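DNA primase (Aquifex aeolicus, PDB 2AU3) probably synthesises the short RNA primers that DNA polymerase extends during DNA replication, using a zinc-binding domain and a Toprim-containing RNA polymerase core. Local coordinates at residues A108-R111 / V112-Y116; I68-V71 / S72-D76; A359-L363 / E364-R368; F352-L355 / I356-R360; Y48-P51 / S52-I55. All coordinates share one frame; numbering follows the deposited sequence.

Interaction 1. Residues A108-R111 / V112-Y116; sequences ALDR and VCDFY
The backbone N of V112 donates to A108 O at 2.8 Å, and the V112 methyl CG2 lies 3.2 Å from that same oxygen. One residue on, C113 N bonds to L109 O at 3.0 Å, and the i to i+4 pattern continues through D114 and F115. On one flank of the helix D110 and D114 bring their carboxylates together, OD2 to OD2 at 3.5 Å, with planes nearly perpendicular (89°). Two acidic groups this close would probably repel each other, but both OD2 atoms form salt bridges to K69 NZ, a lysine of helix 67-75. A water lies between the other oxygens, 2.6 Å from D110 OD1 and 3.1 Å from D114 OD1. D114 OD1 also pairs with R117. With CG anti to the backbone N (chi1 177°) and a bend at chi2, R111 runs forward along the next turn, and its NH1 reaches 3.8 Å from D114 CB. The guanidinium does not touch the D114 carboxylate. Helix 101-122 is thus bound to helix 67-75 by charge on this flank, while L109, V112 and C113 pack on F203 of strand 200-207 and V112 and F115 rest on L154 of helix 151-161.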
loop_
_atom_site.group_PDB
_atom_site.type_symbol
_atom_site.label_atom_id
_atom_site.label_comp_id
_atom_site.label_asym_id
_atom_site.label_seq_id
_atom_site.Cartn_x
_atom_site.Cartn_y
_atom_site.Cartn_z
ATOM N N ALA A 108 17.551 6.609 -0.172
ATOM C CA ALA A 108 17.805 6.001 1.135
ATOM C C ALA A 108 16.627 5.130 1.562
ATOM O O ALA A 108 16.807 4.006 2.033
ATOM C CB ALA A 108 18.068 7.075 2.204
ATOM N N LEU A 109 15.427 5.686 1.453
ATOM C CA LEU A 109 14.214 4.920 1.741
ATOM C C LEU A 109 14.242 3.592 1.004
ATOM O O LEU A 109 13.940 2.556 1.573
ATOM C CB LEU A 109 12.957 5.736 1.394
ATOM C CG LEU A 109 12.611 6.726 2.517
ATOM C CD1 LEU A 109 11.640 7.836 2.037
ATOM C CD2 LEU A 109 12.036 5.971 3.744
ATOM N N ASP A 110 14.651 3.629 -0.259
ATOM C CA ASP A 110 14.637 2.442 -1.089
ATOM C C ASP A 110 15.741 1.453 -0.719
ATOM O O ASP A 110 15.520 0.230 -0.737
ATOM C CB ASP A 110 14.728 2.820 -2.566
ATOM C CG ASP A 110 14.583 1.614 -3.463
ATOM O OD1 ASP A 110 13.421 1.152 -3.675
ATOM O OD2 ASP A 110 15.574 1.011 -3.922
ATOM N N ARG A 111 16.923 1.974 -0.393
ATOM C CA ARG A 111 18.027 1.127 0.028
ATOM C C ARG A 111 17.741 0.461 1.379
ATOM O O ARG A 111 18.199 -0.655 1.654
ATOM C CB ARG A 111 19.319 1.942 0.131
ATOM C CG ARG A 111 20.488 1.131 0.630
ATOM C CD ARG A 111 20.861 0.023 -0.372
ATOM N NE ARG A 111 21.957 -0.826 0.053
ATOM C CZ ARG A 111 21.812 -1.976 0.704
ATOM N NH1 ARG A 111 20.601 -2.408 1.081
ATOM N NH2 ARG A 111 22.891 -2.690 0.991
ATOM N N VAL A 112 17.067 1.193 2.249
ATOM C CA VAL A 112 16.724 0.677 3.560
ATOM C C VAL A 112 15.644 -0.409 3.402
ATOM O O VAL A 112 15.676 -1.424 4.073
ATOM C CB VAL A 112 16.266 1.812 4.503
ATOM C CG1 VAL A 112 15.593 1.259 5.779
ATOM C CG2 VAL A 112 17.450 2.694 4.886
ATOM N N CYS A 113 14.736 -0.209 2.464
ATOM C CA CYS A 113 13.768 -1.251 2.102
ATOM C C CYS A 113 14.466 -2.561 1.696
ATOM O O CYS A 113 14.107 -3.645 2.180
ATOM C CB CYS A 113 12.856 -0.751 0.972
ATOM S SG CYS A 113 11.529 -1.914 0.517
ATOM N N ASP A 114 15.509 -2.455 0.871
ATOM C CA ASP A 114 16.280 -3.626 0.407
ATOM C C ASP A 114 16.989 -4.321 1.549
ATOM O O ASP A 114 17.122 -5.556 1.557
ATOM C CB ASP A 114 17.334 -3.206 -0.629
ATOM C CG ASP A 114 16.711 -2.577 -1.888
ATOM O OD1 ASP A 114 15.558 -2.928 -2.263
ATOM O OD2 ASP A 114 17.308 -1.700 -2.548
ATOM N N PHE A 115 17.466 -3.525 2.500
ATOM C CA PHE A 115 18.150 -4.035 3.685
ATOM C C PHE A 115 17.202 -4.895 4.543
ATOM O O PHE A 115 17.528 -6.027 4.940
ATOM C CB PHE A 115 18.708 -2.856 4.510
ATOM C CG PHE A 115 19.098 -3.232 5.905
ATOM C CD1 PHE A 115 20.208 -4.038 6.135
ATOM C CD2 PHE A 115 18.334 -2.814 6.987
ATOM C CE1 PHE A 115 20.565 -4.421 7.435
ATOM C CE2 PHE A 115 18.681 -3.180 8.286
ATOM C CZ PHE A 115 19.813 -3.983 8.505
ATOM N N TYR A 116 16.025 -4.346 4.812
ATOM C CA TYR A 116 14.989 -5.052 5.561
ATOM C C TYR A 116 14.499 -6.328 4.860
ATOM O O TYR A 116 14.256 -7.350 5.519
ATOM C CB TYR A 116 13.808 -4.141 5.768
ATOM C CG TYR A 116 14.002 -3.023 6.753
ATOM C CD1 TYR A 116 14.831 -3.166 7.871
ATOM C CD2 TYR A 116 13.308 -1.828 6.602
ATOM C CE1 TYR A 116 14.989 -2.099 8.796
ATOM C CE2 TYR A 116 13.432 -0.785 7.541
ATOM C CZ TYR A 116 14.256 -0.939 8.624
ATOM O OH TYR A 116 14.357 0.084 9.530
HETATM O O HOH W 1 13.113 -1.059 -2.424
#

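Interaction 2. Residues I68-V71 / S72-D76; sequences IKFV and SLYED
F70 and Y74 both set CG anti to the backbone N (chi1 176° and -158°), which makes the two rings project alongside one another from one flank of the helix. Their planes differ by 28°, but the offset, with centroids 5.8 Å from each other, is so large that little of one ring lies over the other. The touch is made by F70 CZ against Y74 CD1 at 3.8 Å. Y23 of helix 16-23 meets both rings, edge-to-face in the case of F70. Beside them V71 and E75 form a second i to i+4 pair, V71 CG1 lying 3.8 Å from E75 CG, while the E75 carboxylate bonds to the hydroxyl of Y23. Beneath these side chains the backbone bonds are short, Y74 N to F70 O at 2.8 Å and E75 N to V71 O at 2.7 Å. K69 extends from another flank, toward helix 101-122, and its NZ also bonds to G64 O. I68 is buried against helices 6-13 and 79-90. The helix, within the CHC2 zinc-finger family region, ends in a Schellman motif: D76 takes a positive phi as the C-prime residue, with I77 N paired to S72 O and a weak 3.4 Å bond from D76 N to L73 O.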
loop_
_atom_site.group_PDB
_atom_site.type_symbol
_atom_site.label_atom_id
_atom_site.label_comp_id
_atom_site.label_asym_id
_atom_site.label_seq_id
_atom_site.Cartn_x
_atom_site.Cartn_y
_atom_site.Cartn_z
ATOM N N ILE A 68 19.236 2.127 -12.960
ATOM C CA ILE A 68 20.407 2.497 -12.178
ATOM C C ILE A 68 20.602 1.516 -11.017
ATOM O O ILE A 68 21.738 1.098 -10.701
ATOM C CB ILE A 68 20.254 3.920 -11.603
ATOM C CG1 ILE A 68 20.247 4.962 -12.739
ATOM C CG2 ILE A 68 21.388 4.195 -10.571
ATOM C CD1 ILE A 68 19.789 6.366 -12.300
ATOM N N LYS A 69 19.495 1.183 -10.364
ATOM C CA LYS A 69 19.520 0.282 -9.230
ATOM C C LYS A 69 20.009 -1.110 -9.645
ATOM O O LYS A 69 20.776 -1.736 -8.914
ATOM C CB LYS A 69 18.134 0.191 -8.598
ATOM C CG LYS A 69 18.005 -0.934 -7.598
ATOM C CD LYS A 69 17.007 -0.564 -6.527
ATOM C CE LYS A 69 17.167 -1.436 -5.313
ATOM N NZ LYS A 69 15.832 -1.736 -4.741
ATOM N N PHE A 70 19.585 -1.592 -10.816
ATOM C CA PHE A 70 20.115 -2.869 -11.304
ATOM C C PHE A 70 21.657 -2.835 -11.363
ATOM O O PHE A 70 22.333 -3.751 -10.902
ATOM C CB PHE A 70 19.551 -3.268 -12.675
ATOM C CG PHE A 70 20.173 -4.542 -13.210
ATOM C CD1 PHE A 70 19.702 -5.795 -12.800
ATOM C CD2 PHE A 70 21.284 -4.485 -14.046
ATOM C CE1 PHE A 70 20.300 -6.978 -13.254
ATOM C CE2 PHE A 70 21.890 -5.676 -14.514
ATOM C CZ PHE A 70 21.407 -6.909 -14.107
ATOM N N VAL A 71 22.201 -1.792 -11.976
ATOM C CA VAL A 71 23.653 -1.686 -12.127
ATOM C C VAL A 71 24.321 -1.627 -10.752
ATOM O O VAL A 71 25.337 -2.320 -10.508
ATOM C CB VAL A 71 24.060 -0.480 -13.029
ATOM C CG1 VAL A 71 25.596 -0.310 -13.075
ATOM C CG2 VAL A 71 23.489 -0.652 -14.424
ATOM N N SER A 72 23.719 -0.854 -9.837
ATOM C CA SER A 72 24.216 -0.773 -8.458
ATOM C C SER A 72 24.339 -2.150 -7.826
ATOM O O SER A 72 25.322 -2.440 -7.117
ATOM C CB SER A 72 23.283 0.090 -7.594
ATOM O OG SER A 72 23.778 0.190 -6.280
ATOM N N LEU A 73 23.340 -2.994 -8.053
ATOM C CA LEU A 73 23.351 -4.322 -7.449
ATOM C C LEU A 73 24.315 -5.238 -8.185
ATOM O O LEU A 73 25.118 -5.943 -7.556
ATOM C CB LEU A 73 21.943 -4.942 -7.380
ATOM C CG LEU A 73 20.892 -4.244 -6.514
ATOM C CD1 LEU A 73 19.482 -4.813 -6.830
ATOM C CD2 LEU A 73 21.212 -4.398 -5.044
ATOM N N TYR A 74 24.265 -5.217 -9.510
ATOM C CA TYR A 74 25.197 -6.024 -10.290
ATOM C C TYR A 74 26.670 -5.685 -9.994
ATOM O O TYR A 74 27.484 -6.586 -9.769
ATOM C CB TYR A 74 24.904 -5.940 -11.796
ATOM C CG TYR A 74 25.478 -7.125 -12.555
ATOM C CD1 TYR A 74 24.729 -8.291 -12.741
ATOM C CD2 TYR A 74 26.793 -7.096 -13.026
ATOM C CE1 TYR A 74 25.274 -9.395 -13.424
ATOM C CE2 TYR A 74 27.344 -8.181 -13.718
ATOM C CZ TYR A 74 26.588 -9.322 -13.910
ATOM O OH TYR A 74 27.149 -10.381 -14.583
ATOM N N GLU A 75 27.001 -4.403 -9.922
ATOM C CA GLU A 75 28.403 -4.009 -9.769
ATOM C C GLU A 75 28.855 -3.878 -8.315
ATOM O O GLU A 75 30.041 -3.630 -8.043
ATOM C CB GLU A 75 28.687 -2.711 -10.514
ATOM C CG GLU A 75 28.292 -2.751 -11.987
ATOM C CD GLU A 75 29.223 -3.597 -12.851
ATOM O OE1 GLU A 75 30.284 -4.062 -12.351
ATOM O OE2 GLU A 75 28.895 -3.792 -14.049
ATOM N N ASP A 76 27.908 -4.044 -7.394
ATOM C CA ASP A 76 28.143 -3.847 -5.958
ATOM C C ASP A 76 28.679 -2.448 -5.665
ATOM O O ASP A 76 29.729 -2.288 -5.057
ATOM C CB ASP A 76 29.073 -4.922 -5.395
ATOM C CG ASP A 76 29.081 -4.949 -3.866
ATOM O OD1 ASP A 76 27.998 -4.978 -3.275
ATOM O OD2 ASP A 76 30.124 -4.938 -3.170
#

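Interaction 3. Residues A359-L363 / E364-R368; sequences ARENL and EEKTR
The carboxamide of N362 is approached over one face by E365. E365 CB lies 3.6 Å from N362 CG above that face, and on the same side E365 N donates to N362 OD1 at 3.1 Å. The N-H is well aimed, yet the donor stands 56° out of the carbonyl plane, and the E365 carboxylate is turned steeply (79°) to the amide. N362 is the N-cap of helix 363-374: with CG anti to its own N, the side chain reaches forward to the first turn to receive this capping bond, while N362 O accepts from K366 N at 2.8 Å. One residue later L363 O is gripped twice by T367, whose N and OG1 each come to 2.8 Å from L363 O, on opposite faces of its plane. K366 doubles back across the connection between the helices. Its CB packs 3.5 Å from A359 CA, the chain bends at chi2 and chi3, and NZ probably hydrogen-bonds to T358 OG1, with only a long 3.9 Å ion pair to E361 OE1. Shortened to alanine, K366 would keep its CB beside A359 but would probably leave the T358 hydroxyl without its ammonium partner, E361 without its distant counter-charge and A359 CA without the cover of CG and CD. Behind this joint, within the helical domain of the primase, A359 and L363 pack on Y394 and T367 on F390, both of helix 380-394.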
loop_
_atom_site.group_PDB
_atom_site.type_symbol
_atom_site.label_atom_id
_atom_site.label_comp_id
_atom_site.label_asym_id
_atom_site.label_seq_id
_atom_site.Cartn_x
_atom_site.Cartn_y
_atom_site.Cartn_z
ATOM N N ALA A 359 -35.424 -0.712 6.245
ATOM C CA ALA A 359 -35.959 0.299 7.154
ATOM C C ALA A 359 -37.149 -0.265 7.932
ATOM O O ALA A 359 -37.348 0.083 9.094
ATOM C CB ALA A 359 -36.346 1.555 6.407
ATOM N N ARG A 360 -37.897 -1.160 7.278
ATOM C CA ARG A 360 -38.941 -1.994 7.892
ATOM C C ARG A 360 -38.622 -2.555 9.294
ATOM O O ARG A 360 -39.533 -2.817 10.084
ATOM C CB ARG A 360 -39.256 -3.186 6.980
ATOM C CG ARG A 360 -40.227 -2.883 5.851
ATOM C CD ARG A 360 -41.576 -2.369 6.342
ATOM N NE ARG A 360 -42.430 -1.966 5.220
ATOM C CZ ARG A 360 -43.559 -1.270 5.343
ATOM N NH1 ARG A 360 -43.980 -0.903 6.547
ATOM N NH2 ARG A 360 -44.271 -0.946 4.266
ATOM N N GLU A 361 -37.339 -2.794 9.572
ATOM C CA GLU A 361 -36.908 -3.355 10.862
ATOM C C GLU A 361 -37.217 -2.416 12.023
ATOM O O GLU A 361 -37.690 -2.852 13.082
ATOM C CB GLU A 361 -35.407 -3.643 10.852
ATOM C CG GLU A 361 -35.036 -5.084 10.578
ATOM C CD GLU A 361 -33.715 -5.210 9.841
ATOM O OE1 GLU A 361 -32.723 -4.563 10.264
ATOM O OE2 GLU A 361 -33.666 -5.963 8.840
ATOM N N ASN A 362 -36.932 -1.132 11.805
ATOM C CA ASN A 362 -36.968 -0.099 12.840
ATOM C C ASN A 362 -37.081 1.259 12.155
ATOM O O ASN A 362 -36.093 2.000 12.047
ATOM C CB ASN A 362 -35.685 -0.159 13.684
ATOM C CG ASN A 362 -35.770 0.662 14.967
ATOM O OD1 ASN A 362 -36.380 1.738 15.012
ATOM N ND2 ASN A 362 -35.122 0.164 16.019
ATOM N N LEU A 363 -38.275 1.583 11.674
ATOM C CA LEU A 363 -38.432 2.778 10.852
ATOM C C LEU A 363 -37.783 4.007 11.496
ATOM O O LEU A 363 -37.126 4.799 10.814
ATOM C CB LEU A 363 -39.903 3.045 10.501
ATOM C CG LEU A 363 -40.127 3.995 9.311
ATOM C CD1 LEU A 363 -39.432 3.483 8.060
ATOM C CD2 LEU A 363 -41.618 4.252 9.042
ATOM N N GLU A 364 -37.958 4.140 12.809
ATOM C CA GLU A 364 -37.404 5.262 13.566
ATOM C C GLU A 364 -35.890 5.364 13.435
ATOM O O GLU A 364 -35.366 6.406 13.064
ATOM C CB GLU A 364 -37.769 5.144 15.045
ATOM C CG GLU A 364 -39.171 5.620 15.376
ATOM C CD GLU A 364 -39.354 7.113 15.158
ATOM O OE1 GLU A 364 -38.363 7.799 14.772
ATOM O OE2 GLU A 364 -40.491 7.601 15.379
ATOM N N GLU A 365 -35.193 4.277 13.752
ATOM C CA GLU A 365 -33.736 4.293 13.759
ATOM C C GLU A 365 -33.197 4.320 12.337
ATOM O O GLU A 365 -32.196 4.963 12.069
ATOM C CB GLU A 365 -33.187 3.087 14.531
ATOM C CG GLU A 365 -31.710 3.175 14.907
ATOM C CD GLU A 365 -31.366 4.377 15.783
ATOM O OE1 GLU A 365 -32.222 4.795 16.609
ATOM O OE2 GLU A 365 -30.227 4.898 15.649
ATOM N N LYS A 366 -33.892 3.644 11.431
ATOM C CA LYS A 366 -33.429 3.491 10.056
ATOM C C LYS A 366 -33.633 4.775 9.251
ATOM O O LYS A 366 -32.873 5.066 8.322
ATOM C CB LYS A 366 -34.121 2.308 9.369
ATOM C CG LYS A 366 -33.690 0.915 9.878
ATOM C CD LYS A 366 -32.385 0.452 9.239
ATOM C CE LYS A 366 -32.330 -1.046 9.088
ATOM N NZ LYS A 366 -31.012 -1.492 8.564
ATOM N N THR A 367 -34.669 5.534 9.601
ATOM C CA THR A 367 -34.899 6.835 8.984
ATOM C C THR A 367 -33.773 7.770 9.397
ATOM O O THR A 367 -33.271 8.540 8.581
ATOM C CB THR A 367 -36.250 7.416 9.416
ATOM O OG1 THR A 367 -37.311 6.676 8.802
ATOM C CG2 THR A 367 -36.427 8.849 8.864
ATOM N N ARG A 368 -33.380 7.688 10.671
ATOM C CA ARG A 368 -32.299 8.513 11.206
ATOM C C ARG A 368 -31.027 8.321 10.393
ATOM O O ARG A 368 -30.379 9.294 9.994
ATOM C CB ARG A 368 -32.022 8.132 12.659
ATOM C CG ARG A 368 -31.997 9.312 13.590
ATOM C CD ARG A 368 -30.740 9.376 14.461
ATOM N NE ARG A 368 -30.988 8.767 15.762
ATOM C CZ ARG A 368 -30.163 8.818 16.794
ATOM N NH1 ARG A 368 -28.988 9.439 16.714
ATOM N NH2 ARG A 368 -30.524 8.231 17.915
#

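Interaction 4. Residues F352-L355 / I356-R360; sequences FETL and IKTAR
F352 O accepts from I356 N at 2.9 Å and also lies beside the I356 side chain, whose CG1 comes within 3.2 Å of it. The F352 ring packs instead on Y373 and L374 of helix 363-374 and L386 of helix 380-394. E353 repeats the backbone pattern, its O taking K357 N at 2.9 Å. T354 O is held by two donors from T358, OG1 at 2.7 Å and N at 2.9 Å, reaching it from opposite faces of the carbonyl plane. T358 can do this because its hydroxyl occupies the crowded position between backbone N and carbonyl carbon (chi1 56°), folding back on the preceding turn. This is the closing turn of helix 351-358, a helix of the primase helical domain. With an alanine in place of T358, T354 O would probably lose its second donor and be left with the backbone N-H alone. The T354 hydroxyl bonds to E350 O. At L355 the bonding slackens: L355 O receives T358 N at 3.2 Å and A359 N at 2.8 Å, both weak because the N-H bonds point poorly at it. The L355 side chain meets E369 of helix 363-374, and I356 packs on F370 of that same helix.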
loop_
_atom_site.group_PDB
_atom_site.type_symbol
_atom_site.label_atom_id
_atom_site.label_comp_id
_atom_site.label_asym_id
_atom_site.label_seq_id
_atom_site.Cartn_x
_atom_site.Cartn_y
_atom_site.Cartn_z
ATOM N N PHE A 352 -27.752 2.690 0.336
ATOM C CA PHE A 352 -29.093 3.291 0.393
ATOM C C PHE A 352 -30.172 2.296 -0.022
ATOM O O PHE A 352 -31.271 2.287 0.536
ATOM C CB PHE A 352 -29.161 4.559 -0.458
ATOM C CG PHE A 352 -28.376 5.705 0.123
ATOM C CD1 PHE A 352 -28.834 6.370 1.248
ATOM C CD2 PHE A 352 -27.150 6.093 -0.444
ATOM C CE1 PHE A 352 -28.080 7.438 1.815
ATOM C CE2 PHE A 352 -26.396 7.170 0.106
ATOM C CZ PHE A 352 -26.866 7.831 1.231
ATOM N N GLU A 353 -29.829 1.439 -0.978
ATOM C CA GLU A 353 -30.725 0.396 -1.416
ATOM C C GLU A 353 -30.975 -0.562 -0.260
ATOM O O GLU A 353 -32.119 -0.950 -0.009
ATOM C CB GLU A 353 -30.134 -0.285 -2.638
ATOM C CG GLU A 353 -30.683 -1.650 -2.994
ATOM C CD GLU A 353 -29.987 -2.196 -4.233
ATOM O OE1 GLU A 353 -29.577 -1.363 -5.087
ATOM O OE2 GLU A 353 -29.800 -3.437 -4.334
ATOM N N THR A 354 -29.924 -0.867 0.506
ATOM C CA THR A 354 -30.059 -1.693 1.709
ATOM C C THR A 354 -30.858 -1.017 2.856
ATOM O O THR A 354 -31.688 -1.662 3.504
ATOM C CB THR A 354 -28.666 -2.186 2.190
ATOM O OG1 THR A 354 -28.006 -2.844 1.107
ATOM C CG2 THR A 354 -28.801 -3.292 3.237
ATOM N N LEU A 355 -30.619 0.269 3.108
ATOM C CA LEU A 355 -31.479 1.013 4.045
ATOM C C LEU A 355 -32.949 0.976 3.625
ATOM O O LEU A 355 -33.813 0.669 4.430
ATOM C CB LEU A 355 -31.034 2.468 4.189
ATOM C CG LEU A 355 -29.842 2.600 5.137
ATOM C CD1 LEU A 355 -29.143 3.926 4.891
ATOM C CD2 LEU A 355 -30.275 2.480 6.609
ATOM N N ILE A 356 -33.217 1.282 2.365
ATOM C CA ILE A 356 -34.583 1.237 1.836
ATOM C C ILE A 356 -35.200 -0.152 2.018
ATOM O O ILE A 356 -36.361 -0.265 2.403
ATOM C CB ILE A 356 -34.626 1.707 0.349
ATOM C CG1 ILE A 356 -34.349 3.212 0.274
ATOM C CG2 ILE A 356 -35.965 1.381 -0.301
ATOM C CD1 ILE A 356 -33.895 3.733 -1.104
ATOM N N LYS A 357 -34.417 -1.196 1.768
ATOM C CA LYS A 357 -34.882 -2.580 1.910
ATOM C C LYS A 357 -35.197 -2.973 3.363
ATOM O O LYS A 357 -36.177 -3.709 3.621
ATOM C CB LYS A 357 -33.852 -3.538 1.317
ATOM C CG LYS A 357 -34.380 -4.944 1.014
ATOM C CD LYS A 357 -33.236 -5.921 0.693
ATOM C CE LYS A 357 -33.613 -7.357 1.051
ATOM N NZ LYS A 357 -33.821 -8.251 -0.151
ATOM N N THR A 358 -34.381 -2.483 4.304
ATOM C CA THR A 358 -34.460 -2.914 5.702
ATOM C C THR A 358 -35.078 -1.911 6.702
ATOM O O THR A 358 -35.228 -2.227 7.880
ATOM C CB THR A 358 -33.075 -3.380 6.214
ATOM O OG1 THR A 358 -32.111 -2.329 6.044
ATOM C CG2 THR A 358 -32.531 -4.520 5.361
ATOM N N ALA A 359 -35.424 -0.712 6.245
ATOM C CA ALA A 359 -35.959 0.299 7.154
ATOM C C ALA A 359 -37.149 -0.265 7.932
ATOM O O ALA A 359 -37.348 0.083 9.094
ATOM C CB ALA A 359 -36.346 1.555 6.407
ATOM N N ARG A 360 -37.897 -1.160 7.278
ATOM C CA ARG A 360 -38.941 -1.994 7.892
ATOM C C ARG A 360 -38.622 -2.555 9.294
ATOM O O ARG A 360 -39.533 -2.817 10.084
ATOM C CB ARG A 360 -39.256 -3.186 6.980
ATOM C CG ARG A 360 -40.227 -2.883 5.851
ATOM C CD ARG A 360 -41.576 -2.369 6.342
ATOM N NE ARG A 360 -42.430 -1.966 5.220
ATOM C CZ ARG A 360 -43.559 -1.270 5.343
ATOM N NH1 ARG A 360 -43.980 -0.903 6.547
ATOM N NH2 ARG A 360 -44.271 -0.946 4.266
#

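Interaction 5. Residues Y48-P51 / S52-I55; sequences YVSP and SKQI
The turn that closes the beta hairpin of strands 47-50 and 55-58 lies in the CHC2-type finger of the zinc-binding domain, and S50 organises it as an ST motif. S50 OG, anti to its own backbone nitrogen (chi1 160°), points into the turn and accepts from K53 N at 2.9 Å, with a weak second bond from S52 N. The S52 hydroxyl OG lies 3.2 Å from S50 OG as well. S50 O accepts from Q54 N at 2.8 Å, completing the motif, and across the hairpin S50 N donates to I55 O at 3.0 Å in a nearly straight bond. K53 lays its CB 3.4 Å from S50 OG before its chain runs on, extended. Q54 has positive phi (64°), and its side chain bends at chi2 back toward P51, where NE2 gives P51 O a straight 2.9 Å bond lying in the plane of the Q54 amide. The same amide is tied to the N-terminal end of helix 16-23, NE2 to D15 OD1 just before it and OE1 to I16 N, and so is fixed in its rotation. V49 packs on I16 and I20 of that helix and P51 on V17, while on the strand side S50 and P51 touch N32 of the neighbouring strand 32-35.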
loop_
_atom_site.group_PDB
_atom_site.type_symbol
_atom_site.label_atom_id
_atom_site.label_comp_id
_atom_site.label_asym_id
_atom_site.label_seq_id
_atom_site.Cartn_x
_atom_site.Cartn_y
_atom_site.Cartn_z
ATOM N N TYR A 48 12.038 -10.435 -14.008
ATOM C CA TYR A 48 11.314 -9.799 -15.097
ATOM C C TYR A 48 11.706 -8.348 -15.278
ATOM O O TYR A 48 11.970 -7.640 -14.313
ATOM C CB TYR A 48 9.798 -9.913 -14.893
ATOM C CG TYR A 48 9.274 -11.318 -15.094
ATOM C CD1 TYR A 48 8.701 -11.703 -16.297
ATOM C CD2 TYR A 48 9.360 -12.258 -14.071
ATOM C CE1 TYR A 48 8.210 -12.991 -16.475
ATOM C CE2 TYR A 48 8.885 -13.536 -14.242
ATOM C CZ TYR A 48 8.318 -13.898 -15.445
ATOM O OH TYR A 48 7.863 -15.176 -15.599
ATOM N N VAL A 49 11.756 -7.922 -16.538
ATOM C CA VAL A 49 12.006 -6.540 -16.879
ATOM C C VAL A 49 10.812 -6.035 -17.674
ATOM O O VAL A 49 10.442 -6.636 -18.679
ATOM C CB VAL A 49 13.306 -6.403 -17.707
ATOM C CG1 VAL A 49 13.539 -4.938 -18.079
ATOM C CG2 VAL A 49 14.518 -6.981 -16.919
ATOM N N SER A 50 10.173 -4.969 -17.194
ATOM C CA SER A 50 9.004 -4.440 -17.885
ATOM C C SER A 50 9.424 -3.186 -18.645
ATOM O O SER A 50 9.847 -2.204 -18.039
ATOM C CB SER A 50 7.904 -4.115 -16.869
ATOM O OG SER A 50 6.962 -3.205 -17.411
ATOM N N PRO A 51 9.371 -3.225 -19.973
ATOM C CA PRO A 51 9.583 -2.006 -20.748
ATOM C C PRO A 51 8.561 -0.901 -20.400
ATOM O O PRO A 51 8.931 0.266 -20.423
ATOM C CB PRO A 51 9.431 -2.475 -22.206
ATOM C CG PRO A 51 9.687 -3.966 -22.175
ATOM C CD PRO A 51 9.193 -4.422 -20.821
ATOM N N SER A 52 7.325 -1.248 -20.037
ATOM C CA SER A 52 6.288 -0.203 -19.849
ATOM C C SER A 52 6.380 0.464 -18.465
ATOM O O SER A 52 6.009 1.643 -18.283
ATOM C CB SER A 52 4.891 -0.789 -20.038
ATOM O OG SER A 52 4.662 -1.831 -19.104
ATOM N N LYS A 53 6.868 -0.286 -17.481
ATOM C CA LYS A 53 7.039 0.273 -16.139
ATOM C C LYS A 53 8.467 0.780 -15.919
ATOM O O LYS A 53 8.715 1.600 -15.022
ATOM C CB LYS A 53 6.600 -0.731 -15.072
ATOM C CG LYS A 53 5.133 -1.118 -15.211
ATOM C CD LYS A 53 4.668 -2.184 -14.203
ATOM C CE LYS A 53 3.183 -2.547 -14.495
ATOM N NZ LYS A 53 2.570 -3.421 -13.457
ATOM N N GLN A 54 9.402 0.296 -16.754
ATOM C CA GLN A 54 10.817 0.703 -16.683
ATOM C C GLN A 54 11.452 0.281 -15.350
ATOM O O GLN A 54 12.310 0.971 -14.794
ATOM C CB GLN A 54 10.983 2.206 -16.941
ATOM C CG GLN A 54 10.889 2.629 -18.423
ATOM C CD GLN A 54 12.008 2.042 -19.276
ATOM O OE1 GLN A 54 13.180 2.346 -19.058
ATOM N NE2 GLN A 54 11.642 1.204 -20.259
ATOM N N ILE A 55 11.023 -0.873 -14.857
ATOM C CA ILE A 55 11.567 -1.456 -13.636
ATOM C C ILE A 55 11.864 -2.925 -13.889
ATOM O O ILE A 55 11.420 -3.491 -14.886
ATOM C CB ILE A 55 10.571 -1.293 -12.457
ATOM C CG1 ILE A 55 9.224 -1.957 -12.787
ATOM C CG2 ILE A 55 10.459 0.211 -12.049
ATOM C CD1 ILE A 55 8.137 -1.895 -11.631
#

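Interactions 1 and 2 belong to two different helices and are joined directly by salt bridges from K69 to D110 and D114. Interaction 1 is buried, interactions 2, 3 and 4 are partly buried, and interaction 5, its nearest atoms about 7 Å from interaction 2, is a surface turn governed by hydroxyl, amide and backbone bonds. Interactions 3 and 4 occupy the opposite end of the chain, more than 45 Å in centres from interactions 1 and 2. They share A359 and R360 and cover the end of helix 351-358, the connection and the start of helix 363-374. There threonine hydroxyls and an asparagine cap settle helix ends, whereas interaction 1 has carboxylates balanced by a lysine from interaction 2, which adds aromatic packing.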